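PDB 6Y2K: beta-galactosidase from Marinomonas sp. ef1, which probably hydrolyses terminal beta-D-galactose residues from beta-galactosides, working as a cold-active hexameric glycoside hydrolase of family GH42. Local coordinates for residues A474-P478 with E479-R483; L491-G494 with P495-S499; G544-K547 with H548-Q552. All coordinates share one frame; numbering follows the deposited sequence.

Contact 1: A474-P478 with E479-R483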
ATOM      1  N   ALA A 474       5.942 -19.599  35.947  1.00 16.69           N
ATOM      2  CA  ALA A 474       5.533 -20.928  35.453  1.00 16.91           C
ATOM      3  C   ALA A 474       5.391 -21.964  36.564  1.00 17.08           C
ATOM      4  O   ALA A 474       4.342 -22.593  36.696  1.00 16.86           O
ATOM      5  CB  ALA A 474       6.498 -21.411  34.377  1.00 16.84           C
ATOM      6  N   HIS A 475       6.439 -22.109  37.370  1.00 17.59           N
ATOM      7  CA  HIS A 475       6.378 -22.903  38.595  1.00 18.01           C
ATOM      8  C   HIS A 475       6.370 -22.003  39.826  1.00 18.44           C
ATOM      9  O   HIS A 475       7.213 -21.112  39.950  1.00 18.42           O
ATOM     10  CB  HIS A 475       7.565 -23.873  38.679  1.00 18.19           C
ATOM     11  CG  HIS A 475       7.614 -24.645  39.963  1.00 18.03           C
ATOM     12  ND1 HIS A 475       6.611 -25.511  40.344  1.00 18.56           N
ATOM     13  CD2 HIS A 475       8.527 -24.664  40.962  1.00 17.96           C
ATOM     14  CE1 HIS A 475       6.913 -26.039  41.519  1.00 18.54           C
ATOM     15  NE2 HIS A 475       8.066 -25.536  41.917  1.00 18.46           N
ATOM     16  N   ILE A 476       5.415 -22.259  40.720  1.00 18.59           N
ATOM     17  CA  ILE A 476       5.298 -21.576  42.003  1.00 19.09           C
ATOM     18  C   ILE A 476       5.738 -22.577  43.066  1.00 19.61           C
ATOM     19  O   ILE A 476       5.100 -23.620  43.230  1.00 18.64           O
ATOM     20  CB  ILE A 476       3.833 -21.155  42.303  1.00 18.97           C
ATOM     21  CG1 ILE A 476       3.317 -20.178  41.233  1.00 18.85           C
ATOM     22  CG2 ILE A 476       3.712 -20.546  43.703  1.00 18.89           C
ATOM     23  CD1 ILE A 476       1.832 -19.923  41.303  1.00 18.59           C
ATOM     24  N   THR A 477       6.814 -22.254  43.786  1.00 20.77           N
ATOM     25  CA  THR A 477       7.268 -23.093  44.905  1.00 22.18           C
ATOM     26  C   THR A 477       6.243 -23.007  46.039  1.00 22.79           C
ATOM     27  O   THR A 477       5.513 -22.020  46.134  1.00 22.54           O
ATOM     28  CB  THR A 477       8.636 -22.664  45.461  1.00 22.16           C
ATOM     29  OG1 THR A 477       8.575 -21.301  45.901  1.00 22.48           O
ATOM     30  CG2 THR A 477       9.723 -22.800  44.408  1.00 23.13           C
ATOM     31  N   PRO A 478       6.164 -24.043  46.894  1.00 24.34           N
ATOM     32  CA  PRO A 478       5.262 -23.924  48.051  1.00 24.68           C
ATOM     33  C   PRO A 478       5.573 -22.713  48.940  1.00 24.62           C
ATOM     34  O   PRO A 478       4.664 -22.139  49.545  1.00 25.39           O
ATOM     35  CB  PRO A 478       5.498 -25.238  48.811  1.00 25.22           C
ATOM     36  CG  PRO A 478       5.940 -26.195  47.754  1.00 25.22           C
ATOM     37  CD  PRO A 478       6.784 -25.378  46.820  1.00 24.81           C
ATOM     38  N   GLU A 479       6.844 -22.320  48.973  1.00 25.04           N
ATOM     39  CA  GLU A 479       7.266 -21.196  49.799  0.50 25.22           C
ATOM     40  C   GLU A 479       6.820 -19.866  49.172  1.00 25.00           C
ATOM     41  O   GLU A 479       6.386 -18.951  49.894  1.00 24.10           O
ATOM     42  CB  GLU A 479       8.778 -21.242  50.062  0.50 26.08           C
ATOM     43  CG  GLU A 479       9.204 -22.347  51.033  0.50 26.46           C
ATOM     44  CD  GLU A 479       9.275 -23.734  50.401  0.50 26.68           C
ATOM     45  OE1 GLU A 479       9.031 -23.859  49.180  0.50 26.91           O
ATOM     46  OE2 GLU A 479       9.570 -24.706  51.126  0.50 27.01           O
ATOM     47  N   LEU A 480       6.904 -19.755  47.840  1.00 23.83           N
ATOM     48  CA  LEU A 480       6.359 -18.583  47.156  1.00 22.54           C
ATOM     49  C   LEU A 480       4.849 -18.491  47.365  1.00 21.50           C
ATOM     50  O   LEU A 480       4.342 -17.413  47.652  1.00 21.27           O
ATOM     51  CB  LEU A 480       6.692 -18.568  45.658  1.00 22.49           C
ATOM     52  CG  LEU A 480       6.043 -17.419  44.858  1.00 22.03           C
ATOM     53  CD1 LEU A 480       6.387 -16.058  45.458  1.00 21.60           C
ATOM     54  CD2 LEU A 480       6.452 -17.480  43.397  1.00 22.34           C
ATOM     55  N   GLN A 481       4.130 -19.603  47.250  1.00 21.13           N
ATOM     56  CA  GLN A 481       2.677 -19.554  47.457  1.00 22.00           C
ATOM     57  C   GLN A 481       2.301 -19.048  48.862  1.00 22.79           C
ATOM     58  O   GLN A 481       1.346 -18.279  49.003  1.00 21.72           O
ATOM     59  CB  GLN A 481       1.996 -20.895  47.159  1.00 21.80           C
ATOM     60  CG  GLN A 481       0.469 -20.812  47.086  1.00 21.73           C
ATOM     61  CD  GLN A 481      -0.031 -19.804  46.055  1.00 21.75           C
ATOM     62  OE1 GLN A 481       0.433 -19.789  44.910  1.00 20.36           O
ATOM     63  NE2 GLN A 481      -0.980 -18.958  46.460  1.00 21.57           N
ATOM     64  N   ASN A 482       3.063 -19.457  49.880  1.00 24.82           N
ATOM     65  CA  ASN A 482       2.868 -18.943  51.251  1.00 26.02           C
ATOM     66  C   ASN A 482       3.064 -17.429  51.327  1.00 25.29           C
ATOM     67  O   ASN A 482       2.254 -16.732  51.942  1.00 24.45           O
ATOM     68  CB  ASN A 482       3.819 -19.620  52.247  1.00 28.00           C
ATOM     69  CG  ASN A 482       3.472 -21.072  52.499  1.00 30.01           C
ATOM     70  OD1 ASN A 482       2.304 -21.473  52.446  1.00 31.50           O
ATOM     71  ND2 ASN A 482       4.495 -21.877  52.788  1.00 31.46           N
ATOM     72  N   ARG A 483       4.128 -16.929  50.700  1.00 24.99           N
ATOM     73  CA  ARG A 483       4.370 -15.485  50.625  1.00 25.83           C
ATOM     74  C   ARG A 483       3.239 -14.749  49.887  1.00 24.80           C
ATOM     75  O   ARG A 483       2.832 -13.671  50.309  1.00 23.96           O
ATOM     76  CB  ARG A 483       5.725 -15.173  49.981  1.00 27.03           C
ATOM     77  CG  ARG A 483       6.929 -15.513  50.861  1.00 28.89           C
ATOM     78  CD  ARG A 483       8.234 -14.964  50.294  1.00 29.86           C
ATOM     79  NE  ARG A 483       8.624 -15.647  49.058  1.00 31.53           N
ATOM     80  CZ  ARG A 483       9.228 -16.837  48.978  1.00 33.79           C
ATOM     81  NH1 ARG A 483       9.530 -17.348  47.783  1.00 33.24           N
ATOM     82  NH2 ARG A 483       9.531 -17.538  50.074  1.00 35.16           N
TER
HETATM   83  O   HOH W   1      10.884 -19.722  46.377  1.00 33.16           O
HETATM   84  O   HOH W   2       2.383 -23.596  49.839  1.00 36.55           O

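Contact 2: L491-G494 with P495-S499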
ATOM      1  N   LEU A 491      -1.967  -7.937  43.801  1.00 17.57           N
ATOM      2  CA  LEU A 491      -1.318  -8.962  42.970  1.00 17.69           C
ATOM      3  C   LEU A 491      -1.957  -9.077  41.592  1.00 17.59           C
ATOM      4  O   LEU A 491      -3.179  -9.235  41.492  1.00 17.71           O
ATOM      5  CB  LEU A 491      -1.411 -10.335  43.652  1.00 17.56           C
ATOM      6  CG  LEU A 491      -0.909 -11.548  42.855  1.00 17.95           C
ATOM      7  CD1 LEU A 491       0.594 -11.464  42.615  1.00 17.59           C
ATOM      8  CD2 LEU A 491      -1.282 -12.856  43.551  1.00 18.21           C
ATOM      9  N   LEU A 492      -1.119  -9.039  40.552  1.00 17.16           N
ATOM     10  CA  LEU A 492      -1.498  -9.472  39.199  1.00 16.90           C
ATOM     11  C   LEU A 492      -0.619 -10.655  38.778  1.00 16.75           C
ATOM     12  O   LEU A 492       0.599 -10.511  38.615  1.00 16.86           O
ATOM     13  CB  LEU A 492      -1.349  -8.321  38.195  1.00 16.69           C
ATOM     14  CG  LEU A 492      -1.625  -8.668  36.718  1.00 16.72           C
ATOM     15  CD1 LEU A 492      -3.046  -9.182  36.551  1.00 16.70           C
ATOM     16  CD2 LEU A 492      -1.369  -7.483  35.796  1.00 16.90           C
ATOM     17  N   ALA A 493      -1.239 -11.818  38.612  1.00 16.51           N
ATOM     18  CA  ALA A 493      -0.571 -12.994  38.069  1.00 16.83           C
ATOM     19  C   ALA A 493      -0.887 -13.090  36.581  1.00 16.40           C
ATOM     20  O   ALA A 493      -2.047 -13.042  36.182  1.00 16.07           O
ATOM     21  CB  ALA A 493      -1.027 -14.250  38.786  1.00 16.84           C
ATOM     22  N   GLY A 494       0.155 -13.212  35.765  1.00 16.21           N
ATOM     23  CA  GLY A 494       0.012 -13.220  34.322  1.00 15.79           C
ATOM     24  C   GLY A 494      -0.135 -14.616  33.756  1.00 15.81           C
ATOM     25  O   GLY A 494      -0.086 -15.604  34.499  1.00 15.94           O
ATOM     26  N   PRO A 495      -0.326 -14.719  32.427  1.00 15.28           N
ATOM     27  CA  PRO A 495      -0.575 -16.030  31.820  1.00 15.00           C
ATOM     28  C   PRO A 495       0.561 -17.032  32.051  1.00 15.00           C
ATOM     29  O   PRO A 495       1.731 -16.640  32.121  1.00 15.64           O
ATOM     30  CB  PRO A 495      -0.716 -15.716  30.329  1.00 15.06           C
ATOM     31  CG  PRO A 495      -1.073 -14.269  30.273  1.00 15.12           C
ATOM     32  CD  PRO A 495      -0.403 -13.628  31.444  1.00 15.22           C
ATOM     33  N   ARG A 496       0.192 -18.304  32.169  1.00 14.74           N
ATOM     34  CA  ARG A 496       1.122 -19.414  32.422  1.00 15.25           C
ATOM     35  C   ARG A 496       1.661 -19.471  33.863  1.00 15.30           C
ATOM     36  O   ARG A 496       2.429 -20.380  34.178  1.00 16.14           O
ATOM     37  CB  ARG A 496       2.272 -19.457  31.386  1.00 15.09           C
ATOM     38  CG  ARG A 496       1.779 -19.310  29.950  1.00 15.41           C
ATOM     39  CD  ARG A 496       2.870 -19.330  28.899  1.00 15.25           C
ATOM     40  NE  ARG A 496       3.363 -20.676  28.623  1.00 15.20           N
ATOM     41  CZ  ARG A 496       4.077 -21.025  27.553  1.00 15.66           C
ATOM     42  NH1 ARG A 496       4.424 -20.129  26.627  1.00 16.07           N
ATOM     43  NH2 ARG A 496       4.465 -22.282  27.416  1.00 15.69           N
ATOM     44  N   THR A 497       1.238 -18.554  34.738  1.00 15.26           N
ATOM     45  CA  THR A 497       1.592 -18.627  36.158  1.00 15.64           C
ATOM     46  C   THR A 497       0.985 -19.892  36.794  1.00 15.47           C
ATOM     47  O   THR A 497      -0.206 -20.179  36.622  1.00 15.02           O
ATOM     48  CB  THR A 497       1.141 -17.376  36.936  1.00 15.81           C
ATOM     49  OG1 THR A 497       1.877 -16.225  36.478  1.00 15.90           O
ATOM     50  CG2 THR A 497       1.358 -17.554  38.452  1.00 15.87           C
ATOM     51  N   GLY A 498       1.818 -20.638  37.521  1.00 15.60           N
ATOM     52  CA  GLY A 498       1.402 -21.890  38.142  1.00 15.73           C
ATOM     53  C   GLY A 498       0.982 -22.993  37.173  1.00 15.97           C
ATOM     54  O   GLY A 498       0.151 -23.837  37.517  1.00 15.58           O
ATOM     55  N   SER A 499       1.556 -22.989  35.968  1.00 15.84           N
ATOM     56  CA  SER A 499       1.221 -23.967  34.934  1.00 16.07           C
ATOM     57  C   SER A 499       2.144 -25.201  34.904  1.00 16.54           C
ATOM     58  O   SER A 499       1.860 -26.158  34.180  1.00 16.38           O
ATOM     59  CB  SER A 499       1.207 -23.290  33.555  1.00 15.99           C
ATOM     60  OG  SER A 499       2.486 -22.793  33.198  1.00 15.76           O
TER

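Contact 3: G544-K547 with H548-Q552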
ATOM      1  N   GLY A 544      -9.488  -3.603  23.156  1.00 16.14           N
ATOM      2  CA  GLY A 544      -8.261  -3.763  22.400  1.00 16.60           C
ATOM      3  C   GLY A 544      -8.175  -5.167  21.844  1.00 16.42           C
ATOM      4  O   GLY A 544      -9.202  -5.763  21.506  1.00 15.87           O
ATOM      5  N   LYS A 545      -6.952  -5.684  21.758  1.00 16.63           N
ATOM      6  CA  LYS A 545      -6.698  -7.034  21.275  1.00 17.77           C
ATOM      7  C   LYS A 545      -5.794  -7.817  22.221  1.00 17.21           C
ATOM      8  O   LYS A 545      -5.102  -7.246  23.080  1.00 16.25           O
ATOM      9  CB  LYS A 545      -6.047  -6.988  19.891  1.00 19.23           C
ATOM     10  CG  LYS A 545      -6.839  -6.207  18.858  1.00 21.79           C
ATOM     11  CD  LYS A 545      -6.112  -6.184  17.525  1.00 24.28           C
ATOM     12  CE  LYS A 545      -6.984  -5.607  16.426  1.00 26.90           C
ATOM     13  NZ  LYS A 545      -6.150  -5.369  15.216  1.00 29.59           N
ATOM     14  N   LEU A 546      -5.827  -9.136  22.041  1.00 16.51           N
ATOM     15  CA  LEU A 546      -4.859 -10.055  22.622  1.00 16.43           C
ATOM     16  C   LEU A 546      -4.106 -10.747  21.493  1.00 16.64           C
ATOM     17  O   LEU A 546      -4.617 -10.861  20.382  1.00 16.41           O
ATOM     18  CB  LEU A 546      -5.560 -11.078  23.509  1.00 16.22           C
ATOM     19  CG  LEU A 546      -6.437 -12.151  22.846  1.00 15.86           C
ATOM     20  CD1 LEU A 546      -5.640 -13.408  22.499  1.00 15.99           C
ATOM     21  CD2 LEU A 546      -7.580 -12.499  23.780  1.00 15.97           C
ATOM     22  N   LYS A 547      -2.897 -11.217  21.792  1.00 17.11           N
ATOM     23  CA  LYS A 547      -2.061 -11.918  20.824  1.00 17.30           C
ATOM     24  C   LYS A 547      -1.265 -13.038  21.479  1.00 16.83           C
ATOM     25  O   LYS A 547      -1.051 -13.027  22.691  1.00 16.93           O
ATOM     26  CB  LYS A 547      -1.109 -10.944  20.125  1.00 18.68           C
ATOM     27  CG  LYS A 547      -0.246 -10.104  21.052  1.00 19.96           C
ATOM     28  CD  LYS A 547       0.436  -8.978  20.276  1.00 21.27           C
ATOM     29  CE  LYS A 547       1.319  -8.119  21.181  1.00 22.20           C
ATOM     30  NZ  LYS A 547       2.145  -7.162  20.379  1.00 23.40           N
ATOM     31  N   HIS A 548      -0.880 -14.023  20.671  1.00 16.23           N
ATOM     32  CA  HIS A 548       0.108 -15.071  21.011  1.00 16.55           C
ATOM     33  C   HIS A 548      -0.374 -16.193  21.919  1.00 16.15           C
ATOM     34  O   HIS A 548      -0.106 -17.375  21.639  1.00 16.40           O
ATOM     35  CB  HIS A 548       1.412 -14.484  21.596  1.00 17.00           C
ATOM     36  CG  HIS A 548       2.019 -13.396  20.765  1.00 17.25           C
ATOM     37  ND1 HIS A 548       2.800 -12.398  21.308  1.00 17.69           N
ATOM     38  CD2 HIS A 548       1.965 -13.153  19.433  1.00 17.33           C
ATOM     39  CE1 HIS A 548       3.195 -11.583  20.346  1.00 17.62           C
ATOM     40  NE2 HIS A 548       2.705 -12.019  19.200  1.00 17.55           N
ATOM     41  N   TRP A 549      -1.038 -15.827  23.014  1.00 15.80           N
ATOM     42  CA  TRP A 549      -1.420 -16.754  24.069  1.00 15.40           C
ATOM     43  C   TRP A 549      -2.812 -16.385  24.590  1.00 15.11           C
ATOM     44  O   TRP A 549      -3.048 -15.253  24.987  1.00 14.54           O
ATOM     45  CB  TRP A 549      -0.396 -16.671  25.197  1.00 15.13           C
ATOM     46  CG  TRP A 549      -0.474 -17.793  26.162  1.00 15.03           C
ATOM     47  CD1 TRP A 549      -1.140 -17.809  27.354  1.00 15.35           C
ATOM     48  CD2 TRP A 549       0.132 -19.075  26.023  1.00 15.06           C
ATOM     49  NE1 TRP A 549      -0.987 -19.029  27.968  1.00 15.16           N
ATOM     50  CE2 TRP A 549      -0.206 -19.825  27.173  1.00 15.27           C
ATOM     51  CE3 TRP A 549       0.931 -19.666  25.034  1.00 15.28           C
ATOM     52  CZ2 TRP A 549       0.235 -21.142  27.370  1.00 15.42           C
ATOM     53  CZ3 TRP A 549       1.368 -20.972  25.224  1.00 15.38           C
ATOM     54  CH2 TRP A 549       1.015 -21.700  26.388  1.00 15.37           C
ATOM     55  N   HIS A 550      -3.714 -17.362  24.575  1.00 14.97           N
ATOM     56  CA  HIS A 550      -5.147 -17.134  24.762  1.00 14.94           C
ATOM     57  C   HIS A 550      -5.721 -18.308  25.553  1.00 14.91           C
ATOM     58  O   HIS A 550      -6.152 -19.310  24.981  1.00 14.92           O
ATOM     59  CB  HIS A 550      -5.795 -16.969  23.368  1.00 14.88           C
ATOM     60  CG  HIS A 550      -7.273 -16.719  23.371  1.00 14.65           C
ATOM     61  ND1 HIS A 550      -8.095 -17.177  22.362  1.00 14.80           N
ATOM     62  CD2 HIS A 550      -8.070 -16.024  24.218  1.00 14.53           C
ATOM     63  CE1 HIS A 550      -9.339 -16.797  22.602  1.00 14.85           C
ATOM     64  NE2 HIS A 550      -9.350 -16.087  23.716  1.00 14.82           N
ATOM     65  N   GLU A 551      -5.695 -18.192  26.878  1.00 15.35           N
ATOM     66  CA  GLU A 551      -6.163 -19.278  27.751  1.00 15.17           C
ATOM     67  C   GLU A 551      -7.678 -19.343  27.786  1.00 15.38           C
ATOM     68  O   GLU A 551      -8.335 -18.313  27.918  1.00 15.86           O
ATOM     69  CB  GLU A 551      -5.611 -19.125  29.173  1.00 15.14           C
ATOM     70  CG  GLU A 551      -4.130 -19.434  29.260  1.00 15.22           C
ATOM     71  CD  GLU A 551      -3.480 -18.995  30.553  1.00 15.08           C
ATOM     72  OE1 GLU A 551      -4.189 -18.529  31.484  1.00 15.20           O
ATOM     73  OE2 GLU A 551      -2.239 -19.129  30.628  1.00 14.84           O
ATOM     74  N   GLN A 552      -8.215 -20.554  27.659  1.00 15.67           N
ATOM     75  CA  GLN A 552      -9.642 -20.827  27.807  1.00 16.22           C
ATOM     76  C   GLN A 552      -9.875 -21.166  29.282  1.00 16.55           C
ATOM     77  O   GLN A 552      -9.386 -22.200  29.760  1.00 16.99           O
ATOM     78  CB  GLN A 552     -10.055 -21.997  26.912  1.00 16.44           C
ATOM     79  CG  GLN A 552     -11.531 -22.367  26.994  1.00 16.87           C
ATOM     80  CD  GLN A 552     -11.870 -23.588  26.151  1.00 17.30           C
ATOM     81  OE1 GLN A 552     -11.613 -23.614  24.938  1.00 19.12           O
ATOM     82  NE2 GLN A 552     -12.458 -24.589  26.778  1.00 15.98           N
TER

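Contact 1: A474-P478 with E479-R483
P478 occupies the first turn of helix 478-486, and its carbonyl O receives N482 N at 3.1 Å, the donor tilted out of the carbonyl plane. A water donates to the same O of P478 at 2.7 Å and reaches OD1 of N482 weakly, so that it spans the backbone of the one residue and the side chain of the other. The ring of P478 also meets the carboxylate of E479, though this holds for one of the two conformers of that glutamate. T477, just ahead of the proline, is the N-cap. With chi1 at 58°, OG1 sits between its own backbone N and carbonyl carbon, where OG1 of T477 accepts from L480 N at 3.0 Å with an N-H...O angle of 157°, satisfying an amide of the first turn that has no helical carbonyl before it. The T477 carbonyl takes the next amide, with Q481 N 3.0 Å from T477 O and nearly in line with the C=O bond. A second water joins OG1 of T477 to NH1 of R483, which is also bonded to the carbonyl of S458. On the buried side CG2 of I476, anti to the backbone N, packs 4.1 Å from CG of L480 and lies 3.6 Å from OE1 of Q481. The bent chain of Q481 turns its NE2 to OD1 of N485, one turn on, and I476 also touches L515.

Contact 2: L491-G494 with P495-S499
A493 and G494 meet T497 across a type II beta turn running from G494 to T497, at the C-terminal end of strand 490-493, which runs between the parallel strands 467-470 and 576-579 of the mixed sheet in the trimerisation domain. A493 contributes its methyl, CB lying 4.1 Å from CG2 of T497, while L515 and Y578 also pack on it. G494 follows, and its carbonyl O is gripped twice by T497: the backbone N closes the turn at 3.2 Å from G494 O, and OG1 donates to that O at 2.9 Å from above the carbonyl plane, on the same face. A chi1 of -66° sets OG1 of T497 beside its backbone N, with CG2 anti to that N, and both donors can share one acceptor; OG1 is bonded to Q473 N as well. P495 and R496 form the turn's corner, R496 with a positive phi of 74°. The guanidinium of R496 is held by the carbonyls of P428 and Q427, with cation-pi contacts to Y433 and W549. A second type II turn, R496 to S499, follows directly, with G498 at its third position. R496 O accepts S499 N and, from the same face, S499 OG at 2.6 Å.

Contact 3: G544-K547 with H548-Q552
Over one face of the H548 imidazole runs the extended chain of K547, whose chi1 of 54° sets CG between its backbone N and carbonyl carbon; CG of K547 stands 3.8 Å from the H548 ring centroid and only 8° off its normal, a CH-pi contact. Across the corner L546 turns its methyls onto H550, CD2 of L546 being 3.6 Å from CD2 of H550 and CD1 of L546 3.7 Å from CB of H550. Between the two pairs W549 N donates to K547 O at 2.8 Å, closing a classic gamma turn round H548, whose phi of 77° swings the chain through about a right angle. Further out, NE2 of H548 is bonded to E531, and both ring nitrogens of H550 are taken, ND1 by D527 and NE2 by D563, which fixes the ring's rotation against L546. Were H548 replaced by an alanine, the E531 carboxylate would probably lose this partner and the K547 chain the ring face it lies over. W549 NE1 donates in its ring plane to OE2 of E551 at 2.9 Å. Strand 544-547 lies between strands 536-538 and 581-583 of the mixed sheet, whereas strand 549-555 leaves it to pair antiparallel with strand 521-528.

The three contacts follow one another along the chain in the trimerisation domain, with none nested or crossed. After strand 467-470, contact 1 starts helix 478-486, which leads into strand 490-493; contact 2 closes the turns at that strand's end, and its loop passes on toward strand 521-528. Much later contact 3 turns the chain from the mixed sheet into the two-stranded one. Contact 2 is the link: I476 CD1 meets T497 and G498, tying it to contact 1, and P495 against W549, with R496 N probably bonded to E551 OE2, ties it to contact 3. Contacts 1 and 3 do not touch, their nearest atoms being about 9 Å apart.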